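Local coordinates for protein Uly1 (Catenovulum maritimum, PDB 7DRQ) that probably cleaves ulvan, the sulfated polysaccharide of green seaweeds, as a calcium-binding lyase of polysaccharide lyase family 24, at residues Ser222-Arg227 against Arg280-Asp285; Met218-Gly221 against Gly226-Val229; Arg286-Asp291 against Asn366-Lys371; Glu313-Pro318 against Ala322-Val327. All blocks are in the same frame, centred on the assembly; numbering follows the deposited sequence.

Interaction 1: residues Ser222-Arg227 against Arg280-Asp285; sequences SSHDGR and RFNLPD. With CA (calcium ion), chain E.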
# COMPACT_ATOMS: atom_id res chain seq x y z
N SER A 222 3.20 -13.70 -9.37
CA SER A 222 4.24 -13.00 -10.11
C SER A 222 3.59 -11.97 -11.03
O SER A 222 2.37 -11.92 -11.16
CB SER A 222 5.08 -13.98 -10.93
OG SER A 222 4.32 -14.41 -12.04
N SER A 223 4.44 -11.19 -11.71
CA SER A 223 3.95 -10.26 -12.72
C SER A 223 3.41 -10.96 -13.96
O SER A 223 2.81 -10.28 -14.81
CB SER A 223 5.07 -9.30 -13.12
OG SER A 223 6.08 -10.00 -13.83
N HIS A 224 3.59 -12.27 -14.11
CA HIS A 224 2.98 -13.01 -15.22
C HIS A 224 1.76 -13.82 -14.79
O HIS A 224 1.00 -14.26 -15.66
CB HIS A 224 4.00 -13.95 -15.87
CG HIS A 224 5.12 -13.23 -16.53
ND1 HIS A 224 5.12 -12.92 -17.87
CD2 HIS A 224 6.28 -12.74 -16.03
CE1 HIS A 224 6.23 -12.27 -18.17
NE2 HIS A 224 6.95 -12.16 -17.08
N ASP A 225 1.55 -14.00 -13.49
CA ASP A 225 0.48 -14.86 -12.98
C ASP A 225 0.26 -14.42 -11.53
O ASP A 225 0.93 -14.91 -10.62
CB ASP A 225 0.85 -16.33 -13.07
CG ASP A 225 -0.31 -17.27 -12.78
OD1 ASP A 225 -1.48 -16.85 -12.86
OD2 ASP A 225 -0.04 -18.45 -12.47
N GLY A 226 -0.65 -13.47 -11.34
CA GLY A 226 -0.82 -12.84 -10.04
C GLY A 226 -2.27 -12.64 -9.69
O GLY A 226 -3.12 -12.40 -10.56
N ARG A 227 -2.57 -12.70 -8.39
CA ARG A 227 -3.92 -12.48 -7.90
C ARG A 227 -3.87 -11.62 -6.66
O ARG A 227 -2.83 -11.47 -6.01
CB ARG A 227 -4.65 -13.80 -7.58
CG ARG A 227 -3.97 -14.67 -6.52
CD ARG A 227 -4.91 -15.80 -6.09
NE ARG A 227 -4.23 -16.77 -5.22
CZ ARG A 227 -4.49 -18.07 -5.22
NH1 ARG A 227 -5.41 -18.57 -6.03
NH2 ARG A 227 -3.83 -18.88 -4.40
N ARG A 280 -1.92 -6.68 -16.15
CA ARG A 280 -0.74 -6.90 -16.98
C ARG A 280 -0.91 -8.25 -17.64
O ARG A 280 -0.95 -9.28 -16.96
CB ARG A 280 0.58 -6.86 -16.19
CG ARG A 280 1.79 -6.98 -17.13
CD ARG A 280 3.14 -6.88 -16.39
NE ARG A 280 3.31 -5.60 -15.70
CZ ARG A 280 4.41 -5.25 -15.04
NH1 ARG A 280 5.46 -6.07 -15.00
NH2 ARG A 280 4.47 -4.07 -14.42
N PHE A 281 -0.99 -8.28 -18.94
CA PHE A 281 -1.17 -9.51 -19.67
C PHE A 281 0.13 -10.10 -20.20
O PHE A 281 0.17 -11.22 -20.50
CB PHE A 281 -2.05 -9.27 -20.91
CG PHE A 281 -3.40 -9.91 -20.89
CD1 PHE A 281 -3.58 -11.18 -20.49
CD2 PHE A 281 -4.50 -9.22 -21.36
CE1 PHE A 281 -4.81 -11.75 -20.48
CE2 PHE A 281 -5.75 -9.80 -21.38
CZ PHE A 281 -5.90 -11.09 -20.94
N ASN A 282 1.14 -9.28 -20.37
CA ASN A 282 2.41 -9.73 -20.94
C ASN A 282 2.22 -10.35 -22.31
O ASN A 282 2.95 -11.28 -22.69
CB ASN A 282 3.12 -10.70 -20.01
CG ASN A 282 3.31 -10.13 -18.62
OD1 ASN A 282 4.16 -9.27 -18.40
ND2 ASN A 282 2.51 -10.62 -17.68
N LEU A 283 1.24 -9.88 -23.04
CA LEU A 283 1.18 -10.21 -24.46
C LEU A 283 2.19 -9.37 -25.23
O LEU A 283 2.44 -8.22 -24.88
CB LEU A 283 -0.21 -9.93 -25.01
CG LEU A 283 -1.36 -10.77 -24.48
CD1 LEU A 283 -2.65 -10.01 -24.70
CD2 LEU A 283 -1.37 -12.10 -25.21
N PRO A 284 2.76 -9.91 -26.31
CA PRO A 284 3.58 -9.06 -27.18
C PRO A 284 2.67 -8.14 -27.97
O PRO A 284 2.10 -8.54 -28.99
CB PRO A 284 4.33 -10.06 -28.07
CG PRO A 284 3.44 -11.27 -28.11
CD PRO A 284 2.66 -11.29 -26.81
N ASP A 285 2.50 -6.92 -27.50
CA ASP A 285 1.47 -6.05 -28.03
C ASP A 285 1.89 -4.60 -27.79
O ASP A 285 3.04 -4.32 -27.44
CB ASP A 285 0.11 -6.37 -27.41
CG ASP A 285 0.08 -6.15 -25.89
OD1 ASP A 285 1.07 -5.64 -25.33
OD2 ASP A 285 -0.93 -6.52 -25.27
CA CA E . 2.50 -6.38 -23.45
O HOH W 1 5.89 -8.76 -16.37
O HOH W 2 0.85 -12.92 -18.13
O HOH W 3 2.50 -6.32 -20.94
O HOH W 4 0.20 -7.00 -22.79
O HOH W 5 4.31 -5.87 -25.16
O HOH W 6 4.32 -7.58 -22.69

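Interaction 2: residues Met218-Gly221 against Gly226-Val229; sequences MRQG and GRVV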
# COMPACT_ATOMS: atom_id res chain seq x y z
N MSE A 218 -3.40 -8.85 -0.04
CA MSE A 218 -2.04 -8.92 -0.56
C MSE A 218 -2.11 -9.44 -1.98
O MSE A 218 -3.13 -9.98 -2.42
CB MSE A 218 -1.14 -9.82 0.31
CG MSE A 218 -1.02 -9.36 1.77
SE MSE A 218 0.34 -10.36 2.75
CE MSE A 218 1.91 -9.59 1.91
N ARG A 219 -1.01 -9.27 -2.71
CA ARG A 219 -0.89 -9.82 -4.05
C ARG A 219 -0.11 -11.12 -3.94
O ARG A 219 0.87 -11.21 -3.20
CB ARG A 219 -0.17 -8.85 -4.98
CG ARG A 219 -0.96 -7.60 -5.28
CD ARG A 219 -0.26 -6.73 -6.30
NE ARG A 219 -0.71 -5.34 -6.19
CZ ARG A 219 -0.17 -4.33 -6.85
NH1 ARG A 219 0.85 -4.54 -7.69
NH2 ARG A 219 -0.65 -3.10 -6.69
N GLN A 220 -0.59 -12.14 -4.64
CA GLN A 220 0.08 -13.43 -4.63
C GLN A 220 0.50 -13.78 -6.05
O GLN A 220 -0.27 -13.61 -7.00
CB GLN A 220 -0.81 -14.54 -4.08
CG GLN A 220 -0.02 -15.81 -3.78
CD GLN A 220 -0.85 -16.87 -3.07
OE1 GLN A 220 -2.05 -16.99 -3.30
NE2 GLN A 220 -0.20 -17.64 -2.21
N GLY A 221 1.72 -14.29 -6.18
CA GLY A 221 2.19 -14.79 -7.46
C GLY A 221 3.27 -13.92 -8.06
O GLY A 221 4.16 -13.44 -7.35
N GLY A 226 -0.65 -13.47 -11.34
CA GLY A 226 -0.82 -12.84 -10.04
C GLY A 226 -2.27 -12.64 -9.69
O GLY A 226 -3.12 -12.40 -10.56
N ARG A 227 -2.57 -12.70 -8.39
CA ARG A 227 -3.92 -12.48 -7.90
C ARG A 227 -3.87 -11.62 -6.66
O ARG A 227 -2.83 -11.47 -6.01
CB ARG A 227 -4.65 -13.80 -7.58
CG ARG A 227 -3.97 -14.67 -6.52
CD ARG A 227 -4.91 -15.80 -6.09
NE ARG A 227 -4.23 -16.77 -5.22
CZ ARG A 227 -4.49 -18.07 -5.22
NH1 ARG A 227 -5.41 -18.57 -6.03
NH2 ARG A 227 -3.83 -18.88 -4.40
N VAL A 228 -5.02 -11.03 -6.34
CA VAL A 228 -5.25 -10.41 -5.04
C VAL A 228 -5.96 -11.42 -4.16
O VAL A 228 -6.96 -12.03 -4.58
CB VAL A 228 -6.06 -9.11 -5.17
CG1 VAL A 228 -6.55 -8.65 -3.79
CG2 VAL A 228 -5.18 -8.01 -5.80
N VAL A 229 -5.43 -11.62 -2.94
CA VAL A 229 -6.07 -12.46 -1.93
C VAL A 229 -6.39 -11.58 -0.74
O VAL A 229 -5.68 -10.61 -0.47
CB VAL A 229 -5.19 -13.66 -1.51
CG1 VAL A 229 -4.97 -14.63 -2.69
CG2 VAL A 229 -3.86 -13.19 -0.93

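Interaction 3: residues Arg286-Asp291 against Asn366-Lys371; sequences RFRAQD and NEWVNK. With CA (calcium ion), chain E.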
# COMPACT_ATOMS: atom_id res chain seq x y z
N ARG A 286 0.95 -3.68 -27.97
CA ARG A 286 1.22 -2.26 -27.79
C ARG A 286 1.44 -1.88 -26.33
O ARG A 286 1.89 -0.76 -26.07
CB ARG A 286 0.07 -1.44 -28.36
CG ARG A 286 -1.25 -1.68 -27.63
CD ARG A 286 -2.44 -1.08 -28.35
NE ARG A 286 -2.41 0.38 -28.41
CZ ARG A 286 -3.47 1.15 -28.17
NH1 ARG A 286 -4.64 0.59 -27.86
NH2 ARG A 286 -3.37 2.46 -28.26
N PHE A 287 1.13 -2.76 -25.38
CA PHE A 287 1.17 -2.43 -23.95
C PHE A 287 2.50 -2.88 -23.36
O PHE A 287 2.74 -4.08 -23.19
CB PHE A 287 -0.02 -3.05 -23.23
CG PHE A 287 -1.34 -2.50 -23.68
CD1 PHE A 287 -1.73 -1.21 -23.34
CD2 PHE A 287 -2.18 -3.26 -24.49
CE1 PHE A 287 -2.95 -0.70 -23.77
CE2 PHE A 287 -3.39 -2.75 -24.94
CZ PHE A 287 -3.77 -1.47 -24.59
N ARG A 288 3.37 -1.92 -23.06
CA ARG A 288 4.66 -2.24 -22.44
C ARG A 288 4.47 -2.97 -21.12
O ARG A 288 5.26 -3.85 -20.76
CB ARG A 288 5.45 -0.95 -22.22
CG ARG A 288 6.78 -1.14 -21.55
CD ARG A 288 7.51 0.20 -21.45
NE ARG A 288 8.75 0.07 -20.69
CZ ARG A 288 9.06 0.82 -19.64
NH1 ARG A 288 8.23 1.76 -19.21
NH2 ARG A 288 10.21 0.63 -19.02
N ALA A 289 3.43 -2.59 -20.37
CA ALA A 289 3.18 -3.18 -19.06
C ALA A 289 1.68 -3.37 -18.88
O ALA A 289 1.11 -4.27 -19.49
CB ALA A 289 3.78 -2.31 -17.95
N GLN A 290 1.03 -2.51 -18.09
CA GLN A 290 -0.39 -2.75 -17.82
C GLN A 290 -1.28 -2.31 -18.99
O GLN A 290 -0.88 -1.54 -19.87
CB GLN A 290 -0.83 -2.05 -16.53
CG GLN A 290 -0.49 -2.78 -15.23
CD GLN A 290 0.94 -2.61 -14.81
OE1 GLN A 290 1.82 -3.39 -15.21
NE2 GLN A 290 1.21 -1.60 -13.98
N ASP A 291 -2.51 -2.80 -18.96
CA ASP A 291 -3.56 -2.39 -19.88
C ASP A 291 -4.87 -2.35 -19.11
O ASP A 291 -5.02 -2.95 -18.05
CB ASP A 291 -3.68 -3.36 -21.09
CG ASP A 291 -4.30 -4.71 -20.71
OD1 ASP A 291 -5.54 -4.83 -20.78
OD2 ASP A 291 -3.54 -5.64 -20.35
N ASN A 366 1.35 6.60 -20.56
CA ASN A 366 2.48 7.24 -21.21
C ASN A 366 2.68 6.69 -22.62
O ASN A 366 2.47 5.50 -22.87
CB ASN A 366 3.77 7.02 -20.41
CG ASN A 366 3.66 7.55 -19.00
OD1 ASN A 366 3.13 8.64 -18.78
ND2 ASN A 366 4.15 6.78 -18.04
N GLU A 367 3.10 7.57 -23.53
CA GLU A 367 3.53 7.14 -24.85
C GLU A 367 5.02 6.83 -24.82
O GLU A 367 5.82 7.65 -24.34
CB GLU A 367 3.23 8.20 -25.91
CG GLU A 367 3.52 7.67 -27.34
CD GLU A 367 3.02 8.59 -28.43
OE1 GLU A 367 2.56 9.69 -28.09
OE2 GLU A 367 3.08 8.20 -29.62
N TRP A 368 5.41 5.67 -25.34
CA TRP A 368 6.74 5.12 -25.17
C TRP A 368 7.34 4.86 -26.55
O TRP A 368 6.92 3.93 -27.24
CB TRP A 368 6.65 3.83 -24.34
CG TRP A 368 7.93 3.09 -24.08
CD1 TRP A 368 8.41 2.02 -24.78
CD2 TRP A 368 8.84 3.30 -23.00
NE1 TRP A 368 9.59 1.58 -24.23
CE2 TRP A 368 9.88 2.35 -23.13
CE3 TRP A 368 8.91 4.22 -21.95
CZ2 TRP A 368 10.96 2.29 -22.26
CZ3 TRP A 368 9.98 4.16 -21.08
CH2 TRP A 368 10.99 3.20 -21.24
N VAL A 369 8.29 5.71 -26.96
CA VAL A 369 8.88 5.67 -28.30
C VAL A 369 10.40 5.73 -28.18
O VAL A 369 10.94 6.59 -27.48
CB VAL A 369 8.37 6.82 -29.19
CG1 VAL A 369 9.16 6.89 -30.49
CG2 VAL A 369 6.88 6.65 -29.48
N ASN A 370 11.08 4.83 -28.90
CA ASN A 370 12.51 4.59 -28.75
C ASN A 370 12.93 4.61 -27.28
O ASN A 370 13.83 5.35 -26.86
CB ASN A 370 13.35 5.58 -29.56
CG ASN A 370 14.80 5.16 -29.63
OD1 ASN A 370 15.11 3.99 -29.41
ND2 ASN A 370 15.70 6.10 -29.89
N LYS A 371 12.24 3.78 -26.50
CA LYS A 371 12.65 3.43 -25.14
C LYS A 371 12.61 4.62 -24.19
O LYS A 371 13.36 4.67 -23.22
CB LYS A 371 14.03 2.77 -25.15
CG LYS A 371 14.14 1.69 -26.25
CD LYS A 371 15.33 0.77 -26.04
CE LYS A 371 15.55 -0.16 -27.22
NZ LYS A 371 16.78 -0.98 -27.02
CA CA E . 2.50 -6.38 -23.45
O HOH W 3 2.50 -6.32 -20.94
O HOH W 4 0.20 -7.00 -22.79
O HOH W 5 4.31 -5.87 -25.16
O HOH W 6 4.32 -7.58 -22.69

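Interaction 4: residues Glu313-Pro318 against Ala322-Val327; sequences EAITMP and ADEALV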
# COMPACT_ATOMS: atom_id res chain seq x y z
N GLU A 313 -23.87 -5.46 -12.30
CA GLU A 313 -24.00 -6.84 -12.75
C GLU A 313 -23.06 -7.74 -11.96
O GLU A 313 -21.92 -7.39 -11.70
CB GLU A 313 -23.68 -6.94 -14.25
CG GLU A 313 -24.40 -5.89 -15.08
CD GLU A 313 -23.87 -5.77 -16.51
OE1 GLU A 313 -22.68 -6.05 -16.75
OE2 GLU A 313 -24.66 -5.39 -17.39
N ALA A 314 -23.55 -8.93 -11.61
CA ALA A 314 -22.70 -9.89 -10.92
C ALA A 314 -21.53 -10.28 -11.81
O ALA A 314 -21.68 -10.46 -13.02
CB ALA A 314 -23.50 -11.13 -10.54
N ILE A 315 -20.34 -10.38 -11.20
CA ILE A 315 -19.16 -10.84 -11.92
C ILE A 315 -18.80 -12.23 -11.42
O ILE A 315 -19.16 -12.65 -10.32
CB ILE A 315 -17.97 -9.87 -11.79
CG1 ILE A 315 -17.54 -9.71 -10.33
CG2 ILE A 315 -18.34 -8.51 -12.38
CD1 ILE A 315 -16.14 -9.09 -10.17
N THR A 316 -18.09 -12.96 -12.28
CA THR A 316 -17.54 -14.26 -11.90
C THR A 316 -16.59 -14.09 -10.71
O THR A 316 -15.79 -13.16 -10.67
CB THR A 316 -16.78 -14.86 -13.08
OG1 THR A 316 -17.68 -14.99 -14.20
CG2 THR A 316 -16.22 -16.24 -12.73
N MSE A 317 -16.70 -15.00 -9.74
CA MSE A 317 -15.90 -14.89 -8.51
C MSE A 317 -15.51 -16.30 -8.03
O MSE A 317 -16.39 -17.11 -7.73
CB MSE A 317 -16.68 -14.13 -7.44
CG MSE A 317 -15.94 -13.90 -6.12
SE MSE A 317 -14.31 -12.84 -6.39
CE MSE A 317 -15.01 -11.59 -7.70
N PRO A 318 -14.20 -16.59 -7.95
CA PRO A 318 -13.08 -15.69 -8.26
C PRO A 318 -13.02 -15.31 -9.74
O PRO A 318 -13.35 -16.13 -10.61
CB PRO A 318 -11.84 -16.51 -7.87
CG PRO A 318 -12.35 -17.63 -7.02
CD PRO A 318 -13.74 -17.91 -7.48
N ALA A 322 -10.74 -10.37 -16.62
CA ALA A 322 -10.82 -9.04 -16.02
C ALA A 322 -11.87 -8.16 -16.69
O ALA A 322 -12.48 -7.31 -16.03
CB ALA A 322 -9.45 -8.36 -16.09
N ASP A 323 -12.12 -8.35 -18.00
CA ASP A 323 -13.03 -7.46 -18.71
C ASP A 323 -14.44 -7.43 -18.12
O ASP A 323 -15.17 -6.46 -18.36
CB ASP A 323 -13.10 -7.84 -20.19
CG ASP A 323 -11.89 -7.36 -20.98
OD1 ASP A 323 -10.99 -6.73 -20.37
OD2 ASP A 323 -11.82 -7.62 -22.21
N GLU A 324 -14.85 -8.46 -17.36
CA GLU A 324 -16.12 -8.36 -16.64
C GLU A 324 -16.20 -7.11 -15.80
O GLU A 324 -17.29 -6.57 -15.58
CB GLU A 324 -16.34 -9.58 -15.74
CG GLU A 324 -16.39 -10.90 -16.50
CD GLU A 324 -17.02 -12.00 -15.67
OE1 GLU A 324 -17.85 -11.68 -14.77
OE2 GLU A 324 -16.66 -13.17 -15.90
N ALA A 325 -15.06 -6.63 -15.31
CA ALA A 325 -14.98 -5.49 -14.41
C ALA A 325 -14.47 -4.23 -15.10
O ALA A 325 -14.10 -3.26 -14.44
CB ALA A 325 -14.09 -5.84 -13.21
N LEU A 326 -14.47 -4.22 -16.43
CA LEU A 326 -13.95 -3.08 -17.19
C LEU A 326 -14.67 -1.77 -16.85
O LEU A 326 -15.90 -1.75 -16.71
CB LEU A 326 -14.09 -3.36 -18.68
CG LEU A 326 -13.56 -2.29 -19.63
CD1 LEU A 326 -12.02 -2.28 -19.60
CD2 LEU A 326 -14.07 -2.55 -21.05
N VAL A 327 -13.91 -0.67 -16.75
CA VAL A 327 -14.52 0.67 -16.74
C VAL A 327 -13.99 1.54 -17.88
O VAL A 327 -14.70 2.44 -18.35
CB VAL A 327 -14.31 1.39 -15.38
CG1 VAL A 327 -14.98 0.62 -14.24
CG2 VAL A 327 -12.82 1.61 -15.09
O HOH W 7 -20.15 -10.07 -15.45

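Interaction 1: residues Ser222-Arg227 against Arg280-Asp285
N282 reaches out of a calcium-binding loop of the beta-propeller and lays its amide beside the imidazole of H224, on the hairpin turn that joins strands 214-220 and 225-234. The two side chains cross at about a right angle, yet ring and amide planes differ by just 28°. H224 ND1 comes within 3.4 Å of N282 CG, an oblique approach.

Hydrogen bonding fixes the amide from both ends. N282 ND2 donates to S223 O at 2.9 Å, with an angle of 160° at the hydrogen; the carbonyl oxygen lies close to the amide plane, while the donor is tilted away from the plane of the carbonyl. N282 CG stands beside its own backbone N (chi1 -54°), a setting that swings the amide toward the hairpin. ND2 also donates to water 2, which meets H224 O. At the other end, N282 OD1 accepts from water 1 at 2.7 Å. That water accepts a hydrogen bond from R280 NH1, lying in the guanidinium plane, pairs with S223 OG, and sits over one face of the H224 ring, offset toward the rim.

R280 bends at its third torsion and brings NH1 to 3.8 Å from S223 CB; its NE is bonded to Q290. The hairpin side has its own brace, an ST turn in which S222 OG accepts from H224 N.

Past N282 the loop wraps the metal. Calcium is bound by L283 O, F287 O, four waters and the carboxylate of D285, whose OD1 stands 2.5 Å from the ion.

Interaction 2: residues Met218-Gly221 against Gly226-Val229
R227 runs alongside Q220, the two side chains pointing the same way across a beta hairpin that forms the middle two strands of a four-stranded blade of the propeller. Q220 OE1 lies at the edge of the guanidinium, in its plane, and accepts from R227 NE at 2.9 Å and from R227 NH2 at 2.8 Å. The amide is turned 42° against the guanidinium, so the NH2 donor stands above the amide plane while NE is nearer to it. R227 starts with CG between its backbone N and carbonyl carbon (chi1 60°) and then extends, which carries NE and NH2 level with the amide.

A second anchor holds the other end of that amide, because Q220 NE2 donates to S199 O. With an alanine in place of R227, OE1 would probably lose both of these donors, leaving a buried oxygen without them and the amide less firmly set. V229 CG1 packs 3.8 Å from the same oxygen on this face of the sheet.

The backbone gives the register. M218, a selenomethionine, with V229 and Q220 with R227 form hydrogen-bonded antiparallel pairs; Q220 N to R227 O measures 2.7 Å. R219 with V228 and G221 with G226 are non-hydrogen-bonded pairs. The strand directions differ by 146°, evidence of marked twist. On the opposite face R219 leads away to G264 O, to which its NH2 donates.

At the turn the chain closes up on two glycines, and G226 CA approaches Q220 O to 3.2 Å in a CA-H...O contact.

Interaction 3: residues Arg286-Asp291 against Asn366-Lys371
R288 lays its guanidinium flat on the indole of W368, a stacked cation-pi pair at the surface of the beta-propeller, between a calcium-binding loop and the end of strand 359-369. The planes are 5° apart. R288 CZ sits 3.6 Å from the centroid of the six-membered ring, with NH1 over CZ3, CZ nearly over CH2 and NH2 just past the rim beside CH2.

A CH-pi contact continues the overlap: R288 CD lies 3.6 Å from the centroid of the five-membered ring, 9° off the normal. The arginine chain is extended from CG to NE, so methylene and guanidinium together span the bicycle. The other face of the indole is met by the backbone of K371, its C atom 3.4 Å above the plane.

Hydrogen bonding comes from another strand: R288 NH1 bonds S344 OG of strand 343-344, which probably restrains the turning of the group over the ring. An alanine in place of W368 would probably strip the guanidinium of its aromatic platform and leave it freer to swing about that remaining bond.

Metal coordination orders the same loop one residue earlier: F287 O binds calcium at 2.3 Å, and A289 O accepts from a calcium-bound water.

No hydrogen bond joins the two segments; their adhesion probably rests on dispersion and on the attraction of a positive charge for a pi face, which can leave the guanidinium edge to polar partners.

Interaction 4: residues Glu313-Pro318 against Ala322-Val327
E324 closes its carboxylate on T316, gripping that residue by two bonds where the propeller chain doubles back between strands 307-308 and 326-328. This is the tight part of the contact. T316 N donates to E324 OE1 at 2.8 Å, with 168° at the hydrogen, meeting the oxygen on its syn side though 28° out of the carboxylate plane. T316 OG1 donates to E324 OE2 at 2.7 Å on the syn lone pair. The match depends on the threonine torsion: OG1 stands beside the backbone N, anti to the carbonyl carbon (chi1 -58°), presenting hydroxyl and N-H together to the two oxygens. With both bonds made, the carboxylate is held against turning.

I315 packs against the same group. Its CA lies 3.2 Å from E324 OE1 and its CB 3.5 Å, while CG2 rests 4.1 Å from E324 CB.

The other side, at A314, is looser and wetter: A314 is exposed and its O stays 4.4 Å from E324 OE1; water 7 spans that gap, donating to both oxygens. OE2 has a further charged partner in K321, whose NZ forms a salt bridge with it, so the negative charge is probably well stabilised despite its place at the surface.

E324 belongs to the short 3-10 segment 322-324, and its carbonyl accepts from N309 ND2. I315 packs on W307 of strand 307-308 and on A296 of strand 290-298, while A325 bonds through its backbone to Y295, setting the contact beside the short strands 307-308 and 326-328, both of which pair with strand 290-298.

From the N terminus, interaction 2 closes first, a tight hairpin within the blade that runs from strand 201-208 to strand 239-245. Interaction 1 starts in the turn of that hairpin and shares G226 and R227 with it, so the two cross along the chain; it then spans some fifty residues to reach the loop between strands 272-280 and 290-298. Interaction 3 takes up that loop immediately and closes a longer excursion to strand 359-369 of the next sheet. It shares one calcium ion and four waters with interaction 1, and R280 meets Q290 between them. Interaction 4 is a short closure lying wholly within the span of interaction 3. Together interactions 1 and 3 join three successive sheets.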